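Local coordinates for putative lipoprotein (Bacteroides fragilis, PDB 3QNK) that probably binds glycans at the outer membrane as a SusD-like lipoprotein, handing them to a partner transporter for uptake, at residues 75-80 against 124-129; 81-86 against 116-121; 129-134 against 145-150. One frame throughout, in Å; residues are numbered along the deposited sequence.

Contact 1 (75-80 against 124-129). With PO4 (phosphate ion), chain F; ACT (acetate ion), chain I.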
loop_
_atom_site.group_PDB
_atom_site.type_symbol
_atom_site.label_atom_id
_atom_site.label_comp_id
_atom_site.label_asym_id
_atom_site.label_seq_id
_atom_site.Cartn_x
_atom_site.Cartn_y
_atom_site.Cartn_z
ATOM N N ASP B 75 -1.027 2.501 7.975
ATOM C CA ASP B 75 -1.576 1.430 7.132
ATOM C C ASP B 75 -1.302 0.059 7.704
ATOM O O ASP B 75 -1.236 -0.922 6.939
ATOM C CB ASP B 75 -1.011 1.536 5.701
ATOM C CG ASP B 75 -1.336 2.849 5.001
ATOM O OD1 ASP B 75 -2.536 3.117 4.760
ATOM O OD2 ASP B 75 -0.389 3.580 4.640
ATOM N N VAL B 76 -1.153 -0.027 9.054
ATOM C CA VAL B 76 -0.814 -1.292 9.707
ATOM C C VAL B 76 -1.949 -2.336 9.527
ATOM O O VAL B 76 -1.643 -3.467 9.172
ATOM C CB VAL B 76 -0.344 -1.119 11.166
ATOM C CG1 VAL B 76 -0.280 -2.469 11.914
ATOM C CG2 VAL B 76 1.037 -0.469 11.176
ATOM N N TRP B 77 -3.222 -1.944 9.698
ATOM C CA TRP B 77 -4.350 -2.855 9.513
ATOM C C TRP B 77 -4.344 -3.468 8.080
ATOM O O TRP B 77 -4.346 -4.696 7.943
ATOM C CB TRP B 77 -5.674 -2.127 9.801
ATOM C CG TRP B 77 -6.878 -3.028 9.833
ATOM C CD1 TRP B 77 -7.539 -3.548 8.763
ATOM C CD2 TRP B 77 -7.593 -3.467 11.000
ATOM N NE1 TRP B 77 -8.635 -4.266 9.186
ATOM C CE2 TRP B 77 -8.686 -4.247 10.553
ATOM C CE3 TRP B 77 -7.406 -3.294 12.386
ATOM C CZ2 TRP B 77 -9.578 -4.873 11.436
ATOM C CZ3 TRP B 77 -8.288 -3.912 13.260
ATOM C CH2 TRP B 77 -9.362 -4.690 12.785
ATOM N N GLU B 78 -4.267 -2.626 7.043
ATOM C CA GLU B 78 -4.220 -3.004 5.632
ATOM C C GLU B 78 -3.037 -3.942 5.296
ATOM O O GLU B 78 -3.238 -5.035 4.735
ATOM C CB GLU B 78 -4.101 -1.733 4.783
ATOM C CG GLU B 78 -4.302 -1.938 3.288
ATOM C CD GLU B 78 -4.090 -0.719 2.414
ATOM O OE1 GLU B 78 -4.189 0.422 2.924
ATOM O OE2 GLU B 78 -3.857 -0.911 1.199
ATOM N N ASP B 79 -1.816 -3.505 5.651
ATOM C CA ASP B 79 -0.581 -4.188 5.337
ATOM C C ASP B 79 -0.338 -5.489 6.096
ATOM O O ASP B 79 0.171 -6.457 5.516
ATOM C CB ASP B 79 0.603 -3.234 5.590
ATOM C CG ASP B 79 0.696 -2.003 4.690
ATOM O OD1 ASP B 79 0.014 -1.975 3.637
ATOM O OD2 ASP B 79 1.463 -1.074 5.032
ATOM N N TYR B 80 -0.621 -5.500 7.375
ATOM C CA TYR B 80 -0.288 -6.616 8.229
ATOM C C TYR B 80 -1.209 -7.825 8.039
ATOM O O TYR B 80 -0.760 -8.945 8.265
ATOM C CB TYR B 80 -0.198 -6.145 9.684
ATOM C CG TYR B 80 1.165 -5.552 9.957
ATOM C CD1 TYR B 80 1.552 -4.345 9.378
ATOM C CD2 TYR B 80 2.129 -6.272 10.648
ATOM C CE1 TYR B 80 2.836 -3.833 9.555
ATOM C CE2 TYR B 80 3.424 -5.783 10.805
ATOM C CZ TYR B 80 3.768 -4.554 10.273
ATOM O OH TYR B 80 5.044 -4.072 10.452
ATOM N N LYS B 124 -0.883 -4.175 19.465
ATOM C CA LYS B 124 -0.314 -3.069 20.260
ATOM C C LYS B 124 -0.910 -1.686 19.830
ATOM O O LYS B 124 -0.872 -0.746 20.612
ATOM C CB LYS B 124 1.235 -3.064 20.260
ATOM C CG LYS B 124 1.898 -2.819 18.908
ATOM C CD LYS B 124 3.408 -2.541 19.050
ATOM C CE LYS B 124 4.301 -3.760 19.084
ATOM N NZ LYS B 124 5.579 -3.481 19.825
ATOM N N ARG B 125 -1.530 -1.600 18.653
ATOM C CA ARG B 125 -2.096 -0.385 18.088
ATOM C C ARG B 125 -3.599 -0.307 18.261
ATOM O O ARG B 125 -4.086 0.595 18.943
ATOM C CB ARG B 125 -1.750 -0.275 16.586
ATOM C CG ARG B 125 -0.298 0.046 16.290
ATOM C CD ARG B 125 -0.063 0.002 14.804
ATOM N NE ARG B 125 0.761 1.109 14.302
ATOM C CZ ARG B 125 2.085 1.058 14.203
ATOM N NH1 ARG B 125 2.744 -0.012 14.611
ATOM N NH2 ARG B 125 2.761 2.086 13.714
ATOM N N TYR B 126 -4.336 -1.247 17.636
ATOM C CA TYR B 126 -5.804 -1.271 17.612
ATOM C C TYR B 126 -6.463 -2.009 18.802
ATOM O O TYR B 126 -7.653 -1.796 19.042
ATOM C CB TYR B 126 -6.290 -1.921 16.299
ATOM C CG TYR B 126 -5.634 -1.366 15.044
ATOM C CD1 TYR B 126 -6.106 -0.204 14.442
ATOM C CD2 TYR B 126 -4.558 -2.016 14.450
ATOM C CE1 TYR B 126 -5.508 0.311 13.292
ATOM C CE2 TYR B 126 -3.964 -1.518 13.291
ATOM C CZ TYR B 126 -4.439 -0.351 12.720
ATOM O OH TYR B 126 -3.871 0.128 11.567
ATOM N N GLY B 127 -5.716 -2.864 19.503
ATOM C CA GLY B 127 -6.233 -3.666 20.602
ATOM C C GLY B 127 -6.724 -4.957 20.012
ATOM O O GLY B 127 -5.973 -5.621 19.287
ATOM N N GLY B 128 -7.985 -5.288 20.231
ATOM C CA GLY B 128 -8.542 -6.480 19.606
ATOM C C GLY B 128 -8.609 -6.336 18.093
ATOM O O GLY B 128 -8.917 -5.256 17.579
ATOM N N VAL B 129 -8.261 -7.392 17.361
ATOM C CA VAL B 129 -8.289 -7.420 15.883
ATOM C C VAL B 129 -9.064 -8.686 15.399
ATOM O O VAL B 129 -9.508 -9.491 16.219
ATOM C CB VAL B 129 -6.850 -7.374 15.267
ATOM C CG1 VAL B 129 -6.118 -6.092 15.625
ATOM C CG2 VAL B 129 -6.031 -8.611 15.652
HETATM P P PO4 F . 6.287 -0.463 11.976
HETATM O O1 PO4 F . 5.373 0.463 12.931
HETATM O O2 PO4 F . 5.603 -0.679 10.507
HETATM O O3 PO4 F . 7.840 0.024 12.042
HETATM O O4 PO4 F . 6.374 -1.908 12.608
HETATM C C ACT I . 7.798 -5.232 13.141
HETATM O O ACT I . 8.838 -4.509 13.149
HETATM O OXT ACT I . 7.162 -5.585 12.006
HETATM C CH3 ACT I . 7.456 -5.653 14.576
#

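Contact 2 (81-86 against 116-121)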
loop_
_atom_site.group_PDB
_atom_site.type_symbol
_atom_site.label_atom_id
_atom_site.label_comp_id
_atom_site.label_asym_id
_atom_site.label_seq_id
_atom_site.Cartn_x
_atom_site.Cartn_y
_atom_site.Cartn_z
ATOM N N TYR B 81 -2.442 -7.630 7.515
ATOM C CA TYR B 81 -3.303 -8.783 7.222
ATOM C C TYR B 81 -2.791 -9.528 6.003
ATOM O O TYR B 81 -2.932 -10.751 5.947
ATOM C CB TYR B 81 -4.773 -8.387 7.085
ATOM C CG TYR B 81 -5.465 -8.336 8.427
ATOM C CD1 TYR B 81 -5.593 -9.481 9.211
ATOM C CD2 TYR B 81 -5.960 -7.138 8.934
ATOM C CE1 TYR B 81 -6.193 -9.436 10.469
ATOM C CE2 TYR B 81 -6.576 -7.078 10.191
ATOM C CZ TYR B 81 -6.686 -8.232 10.956
ATOM O OH TYR B 81 -7.294 -8.186 12.184
ATOM N N VAL B 82 -2.105 -8.820 5.087
ATOM C CA VAL B 82 -1.466 -9.415 3.886
ATOM C C VAL B 82 -0.343 -10.338 4.361
ATOM O O VAL B 82 -0.236 -11.480 3.903
ATOM C CB VAL B 82 -0.940 -8.323 2.908
ATOM C CG1 VAL B 82 -0.154 -8.934 1.762
ATOM C CG2 VAL B 82 -2.069 -7.463 2.361
ATOM N N LYS B 83 0.474 -9.840 5.328
ATOM C CA LYS B 83 1.606 -10.540 5.947
ATOM C C LYS B 83 1.113 -11.786 6.642
ATOM O O LYS B 83 1.687 -12.866 6.471
ATOM C CB LYS B 83 2.346 -9.624 6.943
ATOM C CG LYS B 83 2.894 -8.357 6.331
ATOM C CD LYS B 83 3.670 -7.574 7.383
ATOM C CE LYS B 83 3.864 -6.141 6.973
ATOM N NZ LYS B 83 4.856 -5.972 5.859
ATOM N N VAL B 84 0.011 -11.641 7.399
ATOM C CA VAL B 84 -0.619 -12.742 8.124
ATOM C C VAL B 84 -1.149 -13.754 7.108
ATOM O O VAL B 84 -0.934 -14.947 7.303
ATOM C CB VAL B 84 -1.704 -12.249 9.107
ATOM C CG1 VAL B 84 -2.588 -13.400 9.577
ATOM C CG2 VAL B 84 -1.074 -11.543 10.304
ATOM N N ARG B 85 -1.771 -13.285 5.997
ATOM C CA ARG B 85 -2.291 -14.184 4.957
ATOM C C ARG B 85 -1.173 -15.113 4.437
ATOM O O ARG B 85 -1.401 -16.321 4.318
ATOM C CB ARG B 85 -2.936 -13.397 3.814
ATOM C CG ARG B 85 -3.634 -14.279 2.773
ATOM C CD ARG B 85 -4.231 -13.476 1.629
ATOM N NE ARG B 85 -5.064 -14.316 0.774
ATOM C CZ ARG B 85 -4.673 -14.819 -0.392
ATOM N NH1 ARG B 85 -3.461 -14.562 -0.857
ATOM N NH2 ARG B 85 -5.491 -15.590 -1.099
ATOM N N LYS B 86 0.040 -14.557 4.201
ATOM C CA LYS B 86 1.208 -15.291 3.724
ATOM C C LYS B 86 1.655 -16.347 4.741
ATOM O O LYS B 86 2.056 -17.431 4.329
ATOM C CB LYS B 86 2.347 -14.331 3.398
ATOM C CG LYS B 86 2.103 -13.442 2.175
ATOM C CD LYS B 86 3.351 -12.636 1.844
ATOM C CE LYS B 86 3.212 -11.850 0.566
ATOM N NZ LYS B 86 4.538 -11.415 0.059
ATOM N N ALA B 116 3.184 -14.276 14.988
ATOM C CA ALA B 116 3.024 -13.687 16.318
ATOM C C ALA B 116 3.487 -12.239 16.306
ATOM O O ALA B 116 2.802 -11.356 16.824
ATOM C CB ALA B 116 3.818 -14.486 17.332
HETATM N N MSE B 117 4.632 -11.992 15.669
HETATM C CA MSE B 117 5.221 -10.675 15.515
HETATM C C MSE B 117 4.309 -9.754 14.710
HETATM O O MSE B 117 4.176 -8.583 15.076
HETATM C CB MSE B 117 6.595 -10.796 14.851
HETATM C CG MSE B 117 7.175 -9.458 14.466
HETATM SE SE MSE B 117 9.009 -9.600 14.036
HETATM C CE MSE B 117 9.705 -9.562 15.855
ATOM N N PHE B 118 3.696 -10.262 13.638
ATOM C CA PHE B 118 2.813 -9.468 12.769
ATOM C C PHE B 118 1.534 -9.094 13.487
ATOM O O PHE B 118 1.164 -7.922 13.435
ATOM C CB PHE B 118 2.507 -10.188 11.446
ATOM C CG PHE B 118 3.722 -10.439 10.589
ATOM C CD1 PHE B 118 4.756 -9.515 10.527
ATOM C CD2 PHE B 118 3.815 -11.577 9.807
ATOM C CE1 PHE B 118 5.881 -9.745 9.728
ATOM C CE2 PHE B 118 4.944 -11.808 9.006
ATOM C CZ PHE B 118 5.966 -10.884 8.970
ATOM N N TYR B 119 0.894 -10.049 14.199
ATOM C CA TYR B 119 -0.317 -9.783 14.963
ATOM C C TYR B 119 -0.037 -8.839 16.127
ATOM O O TYR B 119 -0.875 -7.973 16.415
ATOM C CB TYR B 119 -0.958 -11.060 15.474
ATOM C CG TYR B 119 -2.047 -11.606 14.567
ATOM C CD1 TYR B 119 -3.237 -10.904 14.368
ATOM C CD2 TYR B 119 -1.920 -12.853 13.961
ATOM C CE1 TYR B 119 -4.239 -11.402 13.539
ATOM C CE2 TYR B 119 -2.925 -13.364 13.144
ATOM C CZ TYR B 119 -4.069 -12.627 12.921
ATOM O OH TYR B 119 -5.044 -13.137 12.113
ATOM N N PHE B 120 1.151 -8.956 16.768
ATOM C CA PHE B 120 1.515 -8.068 17.876
ATOM C C PHE B 120 1.604 -6.628 17.406
ATOM O O PHE B 120 1.159 -5.767 18.139
ATOM C CB PHE B 120 2.824 -8.494 18.549
ATOM C CG PHE B 120 3.211 -7.712 19.791
ATOM C CD1 PHE B 120 2.276 -7.446 20.792
ATOM C CD2 PHE B 120 4.530 -7.310 19.997
ATOM C CE1 PHE B 120 2.650 -6.742 21.949
ATOM C CE2 PHE B 120 4.899 -6.627 21.166
ATOM C CZ PHE B 120 3.961 -6.348 22.126
ATOM N N GLU B 121 2.106 -6.360 16.180
ATOM C CA GLU B 121 2.151 -4.994 15.628
ATOM C C GLU B 121 0.762 -4.386 15.498
ATOM O O GLU B 121 0.593 -3.177 15.697
ATOM C CB GLU B 121 2.835 -4.932 14.266
ATOM C CG GLU B 121 4.280 -4.482 14.353
ATOM C CD GLU B 121 4.584 -3.211 15.128
ATOM O OE1 GLU B 121 3.957 -2.175 14.821
ATOM O OE2 GLU B 121 5.466 -3.243 16.019
#

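Contact 3 (129-134 against 145-150)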
loop_
_atom_site.group_PDB
_atom_site.type_symbol
_atom_site.label_atom_id
_atom_site.label_comp_id
_atom_site.label_asym_id
_atom_site.label_seq_id
_atom_site.Cartn_x
_atom_site.Cartn_y
_atom_site.Cartn_z
ATOM N N VAL B 129 -8.261 -7.392 17.361
ATOM C CA VAL B 129 -8.289 -7.420 15.883
ATOM C C VAL B 129 -9.064 -8.686 15.399
ATOM O O VAL B 129 -9.508 -9.491 16.219
ATOM C CB VAL B 129 -6.850 -7.374 15.267
ATOM C CG1 VAL B 129 -6.118 -6.092 15.625
ATOM C CG2 VAL B 129 -6.031 -8.611 15.652
ATOM N N ILE B 130 -9.184 -8.876 14.076
ATOM C CA ILE B 130 -9.800 -10.077 13.509
ATOM C C ILE B 130 -8.748 -11.175 13.541
ATOM O O ILE B 130 -7.703 -11.039 12.892
ATOM C CB ILE B 130 -10.348 -9.850 12.068
ATOM C CG1 ILE B 130 -11.438 -8.762 12.026
ATOM C CG2 ILE B 130 -10.822 -11.189 11.479
ATOM C CD1 ILE B 130 -11.583 -8.165 10.743
ATOM N N LEU B 131 -9.007 -12.255 14.293
ATOM C CA LEU B 131 -8.049 -13.355 14.367
ATOM C C LEU B 131 -8.320 -14.345 13.244
ATOM O O LEU B 131 -9.420 -14.887 13.141
ATOM C CB LEU B 131 -8.059 -14.048 15.739
ATOM C CG LEU B 131 -7.590 -13.198 16.917
ATOM C CD1 LEU B 131 -7.819 -13.929 18.230
ATOM C CD2 LEU B 131 -6.144 -12.790 16.763
ATOM N N LEU B 132 -7.326 -14.526 12.369
ATOM C CA LEU B 132 -7.372 -15.434 11.228
ATOM C C LEU B 132 -6.217 -16.428 11.295
ATOM O O LEU B 132 -5.054 -16.029 11.389
ATOM C CB LEU B 132 -7.321 -14.655 9.903
ATOM C CG LEU B 132 -8.431 -13.666 9.636
ATOM C CD1 LEU B 132 -8.218 -12.987 8.344
ATOM C CD2 LEU B 132 -9.774 -14.344 9.590
ATOM N N ASP B 133 -6.546 -17.714 11.258
ATOM C CA ASP B 133 -5.580 -18.814 11.316
ATOM C C ASP B 133 -5.569 -19.583 9.990
ATOM O O ASP B 133 -4.803 -20.545 9.831
ATOM C CB ASP B 133 -5.913 -19.768 12.487
ATOM C CG ASP B 133 -7.305 -20.422 12.445
ATOM O OD1 ASP B 133 -8.174 -19.946 11.669
ATOM O OD2 ASP B 133 -7.546 -21.359 13.234
ATOM N N LYS B 134 -6.448 -19.178 9.055
ATOM C CA LYS B 134 -6.572 -19.773 7.722
ATOM C C LYS B 134 -6.673 -18.656 6.687
ATOM O O LYS B 134 -6.968 -17.501 7.041
ATOM C CB LYS B 134 -7.783 -20.741 7.629
ATOM C CG LYS B 134 -9.173 -20.140 7.935
ATOM C CD LYS B 134 -10.091 -20.045 6.696
ATOM C CE LYS B 134 -10.817 -21.311 6.256
ATOM N N PRO B 145 -16.164 -10.468 13.259
ATOM C CA PRO B 145 -15.919 -9.380 14.209
ATOM C C PRO B 145 -14.515 -9.434 14.777
ATOM O O PRO B 145 -13.834 -10.451 14.701
ATOM C CB PRO B 145 -16.952 -9.653 15.306
ATOM C CG PRO B 145 -17.170 -11.102 15.279
ATOM C CD PRO B 145 -17.003 -11.532 13.863
ATOM N N ARG B 146 -14.106 -8.342 15.390
ATOM C CA ARG B 146 -12.842 -8.276 16.103
ATOM C C ARG B 146 -12.936 -9.151 17.350
ATOM O O ARG B 146 -13.983 -9.219 17.975
ATOM C CB ARG B 146 -12.540 -6.833 16.506
ATOM C CG ARG B 146 -12.301 -5.888 15.352
ATOM C CD ARG B 146 -12.371 -4.456 15.805
ATOM N NE ARG B 146 -11.293 -4.130 16.739
ATOM C CZ ARG B 146 -11.266 -3.048 17.507
ATOM N NH1 ARG B 146 -12.246 -2.164 17.449
ATOM N NH2 ARG B 146 -10.250 -2.839 18.333
ATOM N N SER B 147 -11.872 -9.855 17.691
ATOM C CA SER B 147 -11.835 -10.627 18.923
ATOM C C SER B 147 -11.449 -9.659 20.039
ATOM O O SER B 147 -11.083 -8.490 19.765
ATOM C CB SER B 147 -10.837 -11.773 18.810
ATOM O OG SER B 147 -11.157 -12.599 17.701
ATOM N N SER B 148 -11.575 -10.102 21.303
ATOM C CA SER B 148 -11.182 -9.260 22.428
ATOM C C SER B 148 -9.662 -9.132 22.434
ATOM O O SER B 148 -8.963 -10.012 21.915
ATOM C CB SER B 148 -11.684 -9.861 23.735
ATOM O OG SER B 148 -11.159 -11.159 23.977
ATOM N N GLU B 149 -9.147 -8.061 23.041
ATOM C CA GLU B 149 -7.713 -7.873 23.166
ATOM C C GLU B 149 -7.088 -9.096 23.887
ATOM O O GLU B 149 -6.037 -9.565 23.453
ATOM C CB GLU B 149 -7.394 -6.544 23.895
ATOM C CG GLU B 149 -5.971 -6.051 23.652
ATOM C CD GLU B 149 -5.565 -4.670 24.131
ATOM O OE1 GLU B 149 -6.241 -4.141 25.039
ATOM O OE2 GLU B 149 -4.536 -4.141 23.639
ATOM N N LYS B 150 -7.773 -9.644 24.927
ATOM C CA LYS B 150 -7.290 -10.795 25.701
ATOM C C LYS B 150 -7.097 -12.001 24.802
ATOM O O LYS B 150 -6.033 -12.626 24.866
ATOM C CB LYS B 150 -8.220 -11.146 26.886
ATOM C CG LYS B 150 -7.481 -11.813 28.062
ATOM C CD LYS B 150 -6.623 -10.803 28.891
ATOM C CE LYS B 150 -5.769 -11.407 29.998
ATOM N NZ LYS B 150 -4.910 -10.382 30.670
HETATM O O HOH W 1 -11.886 -12.307 15.044
#

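Contact 1 (75-80 against 124-129)
The edge of the W77 indole meets the face of Y126: CE3 of W77 stands over the centre of the phenol ring, the planes lie at 87°, and the ring centroids, the six-membered one for W77, are 5.1 Å apart. This T-shaped stack ties the N-terminal turn of helix 76-93 to the C-terminal end of helix 101-126, two helices of the alpha-helical, TPR-like part of the SusD fold. CG1 of V76 comes to the rim of the Y126 ring, near its plane. The second flat group is the R125 guanidinium, and V76 serves it too: CG2 sits over the centre of one face, 3.5 Å from NE of R125. At the guanidinium edge lies O1 of a phosphate ion, probably from the crystallisation liquor, accepting bonds from both NH1 and NH2; E121 and D74 add salt bridges, so the positive charge is gripped by several anionic partners. V76 reaches both R125 and Y126 because its two methyls diverge, CG1 lying anti to the backbone N (chi1 168°). On the same six-membered ring, CZ3 of W77 touches CG1 of V129 at 3.9 Å. At the hydroxyl end of Y126, the backbone N of W77, in the first turn of its helix, donates to OH at 2.9 Å with an N-H...O angle of 141°, while D73 OD2 forms a second hydrogen bond with the same hydroxyl.

Contact 2 (81-86 against 116-121)
Helices 76-93 and 101-126 form an antiparallel helical hairpin in the alpha-alpha superhelix of this SusD-like protein, and the contact joins the middle of the first to the C-terminal half of the second. The axes of segments 81-86 and 116-121 approach to 9.4 Å, with N-to-C directions 159° apart. V84 and F118 have the nearest pair of CA atoms, and CG2 of V84 touches CB of F118, but the aromatic faces carry most of the contact. CB of K83 lies over one face of the F118 ring, 3.9 Å from its centroid and displaced toward the rim, a CH-pi contact; farther along the lysine, CD passes over CD1 and CE1 of the same ring. The aliphatic part of K83 thus packs on the phenyl group while its ammonium end runs on to a salt bridge with E30. A second CH-pi contact puts CG2 of V84 4.0 Å from the centroid of the Y119 ring, again over the face. With chi1 at 165°, the other methyl of V84, CG1, points away from its own amide nitrogen and reaches the hydroxyl end of that ring, 3.6 Å from CE2 of Y119. Y81 adds a smaller contact, its CE1 meeting CE1 of Y119 at 4.1 Å with the two side chains roughly perpendicular. Both tyrosine hydroxyls leave the hairpin for the following loop: OH of Y81 bonds to N of I130, and OH of Y119 to N of L132. Apolar packing between antiparallel neighbours is typical of the helical pairs from which TPR-like superhelices are built.

Contact 3 (129-134 against 145-150)
Two extended stretches, V129 to L131 and P145 to S148, are joined by one backbone hydrogen bond, from N of S147 to O of V129 (2.8 Å). It is nearly straight at the hydrogen, 166°, although the donor stands well above the carbonyl plane. The same oxygen receives a CA-H...O contact from R146 CA at 3.6 Å, and the CA atoms of I130 and R146 lie 4.4 Å apart. Two residues beyond V129, a water bridges the segments: it accepts from N of L131, donates to O of P145 and is hydrogen-bonded to OG of S147. Three groups from both segments therefore hold it in place. CD1 of L131 packs 3.6 Å from OG of S147 and also touches CB, setting a methyl beside the water-bound hydroxyl. CG1 of I130 packs against O of P145 at 4.0 Å. R146 lays its CB near the V129 carbonyl, but its chain bends at chi3 (65°) and the guanidinium serves other backbone and side-chain oxygens, K512 O, N514 OD1 and G128 O. S148 then acts as the N-cap of helix 149-166, its OG bonded to N of E151. The arrangement is that of an irregular interhelical connection, with one backbone hydrogen bond and one bridging water closing a loop just before the next helix begins.

Overall arrangement
Contacts 1 and 2 both join helix 76-93 to helix 101-126, with centres 9 Å apart, and contact 2 falls within the chain interval that contact 1 spans. Contact 3 follows in series, its centre 11 Å from contact 1 and 12 Å from contact 2, closing the connection that leads into helix 149-166. V129 belongs to both contact 1 and contact 3, and the tyrosine hydroxyls of contact 2 reach the backbone of 129-134. The three lie on the same side of the chain's centre, within the N-terminal helical region of this SusD-like chain. Together they illustrate how a helical pair and its exit loop are fastened as one unit.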